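Local coordinates for putative polyketide synthase (Brevibacillus brevis, PDB 6HP2), which is the O-methyltransferase domain of a polyketide synthase multienzyme, binds S-adenosyl-L-homocysteine and probably serves bacillaene biosynthesis, at residues A[158-163]-A[187-192]; A[234-239]-A[290-295]. All coordinates share one frame; numbering follows the deposited sequence.

Contact 1 of 2, residues A[158-163]-A[187-192]; sequences DAFPDL and SSSLNE
The ring of F160 meets the hydroxyl of S189 at its edge and near its plane, CD2 of F160 lying 3.8 Å from OG of S189. F160 CB lies nearer, 3.5 Å from S189 OG. A chi1 of -57° leaves CG of F160 anti to the carbonyl carbon and brings the ring edge to that hydroxyl; elsewhere the ring makes an edge-to-face pair with F125 of strand 121-126. S189 is the first residue past helix 179-188 to leave helical angles, and its OG also approaches D162 O at 3.4 Å, at most a weak hydrogen bond. Where L163 passes S189 the backbones come close: the CA of L163 is 3.5 Å from S189 O in a CH...O contact. The leucine then crosses the N191 side chain at a slant, L163 CB 3.4 Å from N191 OD1, while L163 CD1 reaches S188 O at 3.7 Å. N191 ND2 is held by D165 OD1, and a water joins that nitrogen to L163 O, with 3.0 Å on each arm. Backbone hydrogen bonds between Y164 and both S189 and N191 continue the contact just past L163. This is the loop entering strand 164-170 of a Rossmann-like methyltransferase, closed against the following helix-to-strand turn; F160 touches S155, a residue of the S-adenosyl-L-homocysteine site, so the contact borders that pocket.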
ATOM      1  N   ASP A 158      -0.258  16.371  10.869  1.00 29.51           N
ATOM      2  CA  ASP A 158       0.874  17.211  10.462  1.00 33.98           C
ATOM      3  C   ASP A 158       0.843  17.454   8.954  1.00 28.23           C
ATOM      4  O   ASP A 158       0.888  16.500   8.176  1.00 28.09           O
ATOM      5  CB  ASP A 158       2.178  16.539  10.855  1.00 34.65           C
ATOM      6  CG  ASP A 158       2.297  16.319  12.376  1.00 35.12           C
ATOM      7  OD1 ASP A 158       2.180  17.300  13.118  1.00 40.11           O
ATOM      8  OD2 ASP A 158       2.455  15.171  12.807  1.00 32.72           O
ATOM      9  N   ALA A 159       0.818  18.723   8.551  1.00 35.17           N
ATOM     10  CA  ALA A 159       0.717  19.056   7.135  1.00 35.37           C
ATOM     11  C   ALA A 159       1.947  18.547   6.403  1.00 34.87           C
ATOM     12  O   ALA A 159       3.059  18.649   6.908  1.00 31.00           O
ATOM     13  CB  ALA A 159       0.585  20.576   6.945  1.00 38.59           C
ATOM     14  N   PHE A 160       1.747  17.911   5.262  1.00 32.85           N
ATOM     15  CA  PHE A 160       2.877  17.482   4.442  1.00 34.51           C
ATOM     16  C   PHE A 160       3.646  18.734   3.990  1.00 34.83           C
ATOM     17  O   PHE A 160       3.044  19.796   3.797  1.00 31.73           O
ATOM     18  CB  PHE A 160       2.425  16.681   3.209  1.00 27.90           C
ATOM     19  CG  PHE A 160       1.622  15.475   3.491  1.00 29.04           C
ATOM     20  CD1 PHE A 160       2.012  14.562   4.430  1.00 32.34           C
ATOM     21  CD2 PHE A 160       0.455  15.215   2.776  1.00 20.51           C
ATOM     22  CE1 PHE A 160       1.276  13.462   4.636  1.00 24.37           C
ATOM     23  CE2 PHE A 160      -0.276  14.118   3.022  1.00 24.52           C
ATOM     24  CZ  PHE A 160       0.135  13.219   3.932  1.00 25.26           C
ATOM     25  N   PRO A 161       4.978  18.686   3.941  1.00 33.18           N
ATOM     26  CA  PRO A 161       5.731  19.934   3.816  1.00 33.12           C
ATOM     27  C   PRO A 161       5.786  20.499   2.418  1.00 42.49           C
ATOM     28  O   PRO A 161       6.103  21.679   2.289  1.00 60.24           O
ATOM     29  CB  PRO A 161       7.129  19.558   4.320  1.00 36.61           C
ATOM     30  CG  PRO A 161       7.233  18.118   4.070  1.00 36.60           C
ATOM     31  CD  PRO A 161       5.851  17.552   4.244  1.00 34.49           C
ATOM     32  N   ASP A 162       5.444  19.743   1.378  1.00 35.66           N
ATOM     33  CA  ASP A 162       5.702  20.207   0.008  1.00 33.25           C
ATOM     34  C   ASP A 162       4.501  19.895  -0.882  1.00 38.39           C
ATOM     35  O   ASP A 162       3.444  19.463  -0.427  1.00 35.70           O
ATOM     36  CB  ASP A 162       6.983  19.563  -0.526  1.00 42.47           C
ATOM     37  CG  ASP A 162       7.768  20.485  -1.456  1.00 53.76           C
ATOM     38  OD1 ASP A 162       7.166  21.344  -2.106  1.00 49.96           O
ATOM     39  OD2 ASP A 162       8.993  20.317  -1.538  1.00 55.25           O
ATOM     40  N   LEU A 163       4.658  20.162  -2.177  1.00 29.32           N
ATOM     41  CA  LEU A 163       3.687  19.790  -3.197  1.00 31.27           C
ATOM     42  C   LEU A 163       4.292  18.667  -4.008  1.00 30.76           C
ATOM     43  O   LEU A 163       5.494  18.695  -4.300  1.00 36.60           O
ATOM     44  CB  LEU A 163       3.337  20.962  -4.100  1.00 46.31           C
ATOM     45  CG  LEU A 163       2.287  21.966  -3.612  1.00 72.92           C
ATOM     46  CD1 LEU A 163       0.897  21.351  -3.682  1.00 95.04           C
ATOM     47  CD2 LEU A 163       2.573  22.437  -2.213  1.00 96.64           C
ATOM     48  N   SER A 187      -4.870  15.881  -0.616  1.00 28.90           N
ATOM     49  CA  SER A 187      -5.363  16.685  -1.733  1.00 30.89           C
ATOM     50  C   SER A 187      -4.693  18.051  -1.780  1.00 25.52           C
ATOM     51  O   SER A 187      -4.419  18.587  -2.865  1.00 31.77           O
ATOM     52  CB  SER A 187      -6.892  16.845  -1.617  1.00 42.06           C
ATOM     53  OG  SER A 187      -7.389  17.542  -2.736  1.00 47.72           O
ATOM     54  N   SER A 188      -4.500  18.666  -0.611  1.00 33.45           N
ATOM     55  CA  SER A 188      -3.863  19.948  -0.506  1.00 34.17           C
ATOM     56  C   SER A 188      -2.410  19.916  -0.948  1.00 29.54           C
ATOM     57  O   SER A 188      -1.906  20.964  -1.311  1.00 33.07           O
ATOM     58  CB  SER A 188      -3.935  20.451   0.935  1.00 37.15           C
ATOM     59  OG  SER A 188      -5.232  20.909   1.226  1.00 43.55           O
ATOM     60  N   SER A 189      -1.740  18.759  -0.928  1.00 27.89           N
ATOM     61  CA  SER A 189      -0.344  18.644  -1.320  1.00 34.41           C
ATOM     62  C   SER A 189      -0.132  17.961  -2.669  1.00 35.78           C
ATOM     63  O   SER A 189       1.010  17.565  -2.981  1.00 31.92           O
ATOM     64  CB  SER A 189       0.452  17.855  -0.252  1.00 31.11           C
ATOM     65  OG  SER A 189       0.466  18.568   0.944  1.00 38.97           O
ATOM     66  N   LEU A 190      -1.177  17.785  -3.456  1.00 27.12           N
ATOM     67  CA  LEU A 190      -1.086  17.095  -4.731  1.00 26.97           C
ATOM     68  C   LEU A 190      -1.134  18.114  -5.862  1.00 27.80           C
ATOM     69  O   LEU A 190      -2.086  18.912  -5.971  1.00 32.61           O
ATOM     70  CB  LEU A 190      -2.204  16.074  -4.876  1.00 34.39           C
ATOM     71  CG  LEU A 190      -2.109  15.127  -6.101  1.00 33.29           C
ATOM     72  CD1 LEU A 190      -1.012  14.205  -5.999  1.00 36.15           C
ATOM     73  CD2 LEU A 190      -3.453  14.416  -6.273  1.00 34.49           C
ATOM     74  N   ASN A 191      -0.120  18.078  -6.719  1.00 32.70           N
ATOM     75  CA  ASN A 191      -0.122  18.969  -7.873  1.00 40.57           C
ATOM     76  C   ASN A 191      -1.299  18.611  -8.781  1.00 36.74           C
ATOM     77  O   ASN A 191      -1.725  17.454  -8.860  1.00 30.48           O
ATOM     78  CB  ASN A 191       1.188  18.863  -8.630  1.00 48.27           C
ATOM     79  CG  ASN A 191       2.336  19.603  -7.929  1.00 52.76           C
ATOM     80  OD1 ASN A 191       2.127  20.607  -7.247  1.00 47.66           O
ATOM     81  ND2 ASN A 191       3.555  19.120  -8.119  1.00 41.16           N
ATOM     82  N   GLU A 192      -1.791  19.603  -9.532  1.00 48.52           N
ATOM     83  CA  GLU A 192      -3.012  19.421 -10.319  1.00 62.96           C
ATOM     84  C   GLU A 192      -2.983  18.156 -11.168  1.00 37.79           C
ATOM     85  O   GLU A 192      -4.007  17.473 -11.294  1.00 42.79           O
ATOM     86  CB  GLU A 192      -3.238  20.634 -11.234  1.00100.36           C
ATOM     87  CG  GLU A 192      -3.891  21.823 -10.564  1.00140.89           C
ATOM     88  CD  GLU A 192      -3.086  22.343  -9.389  1.00156.22           C
ATOM     89  OE1 GLU A 192      -1.889  21.993  -9.279  1.00158.77           O
ATOM     90  OE2 GLU A 192      -3.651  23.097  -8.568  1.00162.48           O
TER
HETATM   91  O   HOH W   1       6.121  20.014  -6.947  1.00 53.35           O

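Contact 2 of 2, residues A[234-239]-A[290-295]; sequences VIDEII and KLKKAP
The carbonyl oxygen of K290 is gripped by two consecutive amides, D236 N at 2.7 Å and E237 N at 3.2 Å. The first donor lies almost in line with the C=O (C=O...N angle 163°), whereas the second comes in the carbonyl plane on a lone pair, at 139°. Two residues facing one, with the register shifting by one after I235, define a classic beta bulge. K290 N closes it by donating to E237 O; on the V234 side pairing is regular and antiparallel, with V234 N 2.9 Å from K292 O. Within the bulge the extended side chains of E237 and K290 lie side by side and point the same way; E237 OE1 stops 4.0 Å from K290 NZ, beyond a salt bridge, and a water bridges E237 OE2 to NZ. The carboxylate instead pairs with K90 and R314, and the ammonium donates to V86 O. On this face V234 CG1 touches A294 CB at 3.8 Å; on the opposite face I235 CG1 packs on L291 CD2 at 3.7 Å. Strand 284-293 lies between 233-240 and 194-203, L291 hydrogen-bonding V196 through the backbone, with helix 299-310 packed on V234 and I235.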
ATOM      1  N   VAL A 234     -10.784  11.361  -7.947  1.00 26.34           N
ATOM      2  CA  VAL A 234     -11.520  10.342  -8.651  1.00 26.88           C
ATOM      3  C   VAL A 234     -10.620   9.179  -8.930  1.00 30.59           C
ATOM      4  O   VAL A 234      -9.405   9.322  -9.050  1.00 27.13           O
ATOM      5  CB  VAL A 234     -12.124  10.895  -9.982  1.00 28.24           C
ATOM      6  CG1 VAL A 234     -13.144  11.933  -9.618  1.00 33.07           C
ATOM      7  CG2 VAL A 234     -11.033  11.488 -10.841  1.00 28.70           C
ATOM      8  N   ILE A 235     -11.264   8.039  -9.090  1.00 27.63           N
ATOM      9  CA  ILE A 235     -10.607   6.784  -9.365  1.00 20.79           C
ATOM     10  C   ILE A 235     -10.326   6.685 -10.844  1.00 34.45           C
ATOM     11  O   ILE A 235     -11.252   6.589 -11.645  1.00 30.03           O
ATOM     12  CB  ILE A 235     -11.454   5.609  -8.886  1.00 20.65           C
ATOM     13  CG1 ILE A 235     -11.620   5.673  -7.383  1.00 28.33           C
ATOM     14  CG2 ILE A 235     -10.816   4.309  -9.390  1.00 25.26           C
ATOM     15  CD1 ILE A 235     -12.789   4.757  -6.872  1.00 24.70           C
ATOM     16  N   ASP A 236      -9.038   6.619 -11.200  1.00 26.50           N
ATOM     17  CA  ASP A 236      -8.685   6.363 -12.583  1.00 26.77           C
ATOM     18  C   ASP A 236      -8.676   4.863 -12.858  1.00 27.63           C
ATOM     19  O   ASP A 236      -9.065   4.414 -13.953  1.00 28.26           O
ATOM     20  CB  ASP A 236      -7.313   7.002 -12.893  1.00 26.02           C
ATOM     21  CG  ASP A 236      -6.975   6.938 -14.384  1.00 45.09           C
ATOM     22  OD1 ASP A 236      -7.801   7.404 -15.189  1.00 60.17           O
ATOM     23  OD2 ASP A 236      -5.916   6.404 -14.723  1.00 56.41           O
ATOM     24  N   GLU A 237      -8.224   4.085 -11.872  1.00 25.66           N
ATOM     25  CA  GLU A 237      -8.113   2.649 -11.970  1.00 23.49           C
ATOM     26  C   GLU A 237      -8.219   2.064 -10.576  1.00 21.55           C
ATOM     27  O   GLU A 237      -7.674   2.621  -9.604  1.00 25.59           O
ATOM     28  CB  GLU A 237      -6.781   2.259 -12.625  1.00 38.13           C
ATOM     29  CG  GLU A 237      -6.697   0.802 -13.018  1.00 53.65           C
ATOM     30  CD  GLU A 237      -5.528   0.492 -13.964  1.00 54.35           C
ATOM     31  OE1 GLU A 237      -4.872   1.432 -14.420  1.00 46.31           O
ATOM     32  OE2 GLU A 237      -5.269  -0.691 -14.247  1.00 58.36           O
ATOM     33  N   ILE A 238      -9.000   0.997 -10.455  1.00 22.72           N
ATOM     34  CA  ILE A 238      -9.130   0.254  -9.188  1.00 21.46           C
ATOM     35  C   ILE A 238      -8.976  -1.220  -9.531  1.00 28.87           C
ATOM     36  O   ILE A 238      -9.632  -1.725 -10.449  1.00 26.87           O
ATOM     37  CB  ILE A 238     -10.455   0.549  -8.456  1.00 23.13           C
ATOM     38  CG1 ILE A 238     -10.648  -0.282  -7.186  1.00 24.88           C
ATOM     39  CG2 ILE A 238     -11.680   0.321  -9.429  1.00 29.73           C
ATOM     40  CD1 ILE A 238      -9.889   0.218  -6.021  1.00 37.72           C
ATOM     41  N   ILE A 239      -8.053  -1.903  -8.845  1.00 19.87           N
ATOM     42  CA  ILE A 239      -7.749  -3.270  -9.142  1.00 19.10           C
ATOM     43  C   ILE A 239      -7.997  -4.137  -7.915  1.00 25.54           C
ATOM     44  O   ILE A 239      -7.494  -3.821  -6.851  1.00 25.67           O
ATOM     45  CB  ILE A 239      -6.274  -3.390  -9.540  1.00 21.06           C
ATOM     46  CG1 ILE A 239      -6.005  -2.640 -10.849  1.00 26.05           C
ATOM     47  CG2 ILE A 239      -5.886  -4.842  -9.660  1.00 19.79           C
ATOM     48  CD1 ILE A 239      -4.536  -2.407 -11.125  1.00 26.13           C
ATOM     49  N   LYS A 290      -5.608   3.871  -8.106  1.00 20.56           N
ATOM     50  CA  LYS A 290      -4.910   4.941  -8.841  1.00 24.25           C
ATOM     51  C   LYS A 290      -5.878   6.114  -8.981  1.00 26.94           C
ATOM     52  O   LYS A 290      -6.917   6.030  -9.680  1.00 26.04           O
ATOM     53  CB  LYS A 290      -4.414   4.455 -10.188  1.00 28.53           C
ATOM     54  CG  LYS A 290      -3.804   3.081 -10.085  1.00 31.25           C
ATOM     55  CD  LYS A 290      -2.995   2.735 -11.373  1.00 28.23           C
ATOM     56  CE  LYS A 290      -2.338   1.389 -11.185  1.00 34.08           C
ATOM     57  NZ  LYS A 290      -1.462   1.026 -12.320  1.00 32.15           N
ATOM     58  N   LEU A 291      -5.538   7.210  -8.306  1.00 22.85           N
ATOM     59  CA  LEU A 291      -6.432   8.363  -8.217  1.00 21.49           C
ATOM     60  C   LEU A 291      -5.807   9.576  -8.911  1.00 28.16           C
ATOM     61  O   LEU A 291      -4.579   9.777  -8.870  1.00 24.46           O
ATOM     62  CB  LEU A 291      -6.724   8.745  -6.746  1.00 28.15           C
ATOM     63  CG  LEU A 291      -7.007   7.586  -5.780  1.00 28.80           C
ATOM     64  CD1 LEU A 291      -7.080   8.080  -4.340  1.00 28.80           C
ATOM     65  CD2 LEU A 291      -8.315   6.914  -6.147  1.00 29.07           C
ATOM     66  N   LYS A 292      -6.685  10.437  -9.404  1.00 25.16           N
ATOM     67  CA  LYS A 292      -6.349  11.699 -10.034  1.00 24.49           C
ATOM     68  C   LYS A 292      -7.189  12.764  -9.369  1.00 24.13           C
ATOM     69  O   LYS A 292      -8.257  12.479  -8.807  1.00 30.49           O
ATOM     70  CB  LYS A 292      -6.613  11.649 -11.562  1.00 29.22           C
ATOM     71  CG  LYS A 292      -5.808  10.614 -12.298  1.00 50.87           C
ATOM     72  CD  LYS A 292      -4.327  10.973 -12.379  1.00 62.19           C
ATOM     73  CE  LYS A 292      -3.520   9.867 -13.054  1.00 73.15           C
ATOM     74  NZ  LYS A 292      -2.219  10.376 -13.602  1.00 69.24           N
ATOM     75  N   LYS A 293      -6.755  14.016  -9.534  1.00 29.49           N
ATOM     76  CA  LYS A 293      -7.531  15.160  -9.062  1.00 35.98           C
ATOM     77  C   LYS A 293      -8.486  15.653 -10.138  1.00 32.74           C
ATOM     78  O   LYS A 293      -8.111  15.793 -11.302  1.00 37.55           O
ATOM     79  CB  LYS A 293      -6.613  16.287  -8.661  1.00 42.65           C
ATOM     80  CG  LYS A 293      -6.929  16.980  -7.359  1.00 45.73           C
ATOM     81  CD  LYS A 293      -5.709  17.854  -6.947  1.00 49.40           C
ATOM     82  CE  LYS A 293      -5.989  18.678  -5.691  1.00 52.14           C
ATOM     83  NZ  LYS A 293      -4.866  19.624  -5.421  1.00 50.42           N
ATOM     84  N   ALA A 294      -9.722  15.933  -9.742  1.00 31.99           N
ATOM     85  CA  ALA A 294     -10.786  16.361 -10.669  1.00 29.86           C
ATOM     86  C   ALA A 294     -11.478  17.603 -10.121  1.00 37.01           C
ATOM     87  O   ALA A 294     -12.716  17.652  -9.976  1.00 40.98           O
ATOM     88  CB  ALA A 294     -11.785  15.245 -10.928  1.00 41.70           C
ATOM     89  N   PRO A 295     -10.701  18.656  -9.842  1.00 49.86           N
ATOM     90  CA  PRO A 295     -11.280  19.823  -9.136  1.00 56.29           C
ATOM     91  C   PRO A 295     -12.353  20.543  -9.929  1.00 55.87           C
ATOM     92  O   PRO A 295     -13.189  21.256  -9.341  1.00 55.10           O
ATOM     93  CB  PRO A 295     -10.061  20.729  -8.891  1.00 60.83           C
ATOM     94  CG  PRO A 295      -9.132  20.395 -10.040  1.00 69.96           C
ATOM     95  CD  PRO A 295      -9.334  18.916 -10.344  1.00 62.67           C
TER
HETATM   96  O   HOH W   2      -2.691  -0.705 -14.248  1.00 44.65           O

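Both contacts are partly buried, and their centres lie about 17 Å apart, but they differ in kind. Contact 1 joins a loop to a helix-to-strand turn and relies on scattered side-chain touches, a weak, unsettled hydroxyl bond and a water; contact 2 pairs two neighbouring strands of the main sheet through five backbone hydrogen bonds. Buried area follows suit, 268 against 453 Å². Contact 1 sits farther from the chain centre, about 19 Å against 15 Å, yet nearer the cofactor pocket. K293 ties them together: its NZ probably donates to S187 O at 2.8 Å and to L190 O at 2.9 Å, fastening the end of strand 284-293 to the last turn of helix 179-188 and to strand 190-191.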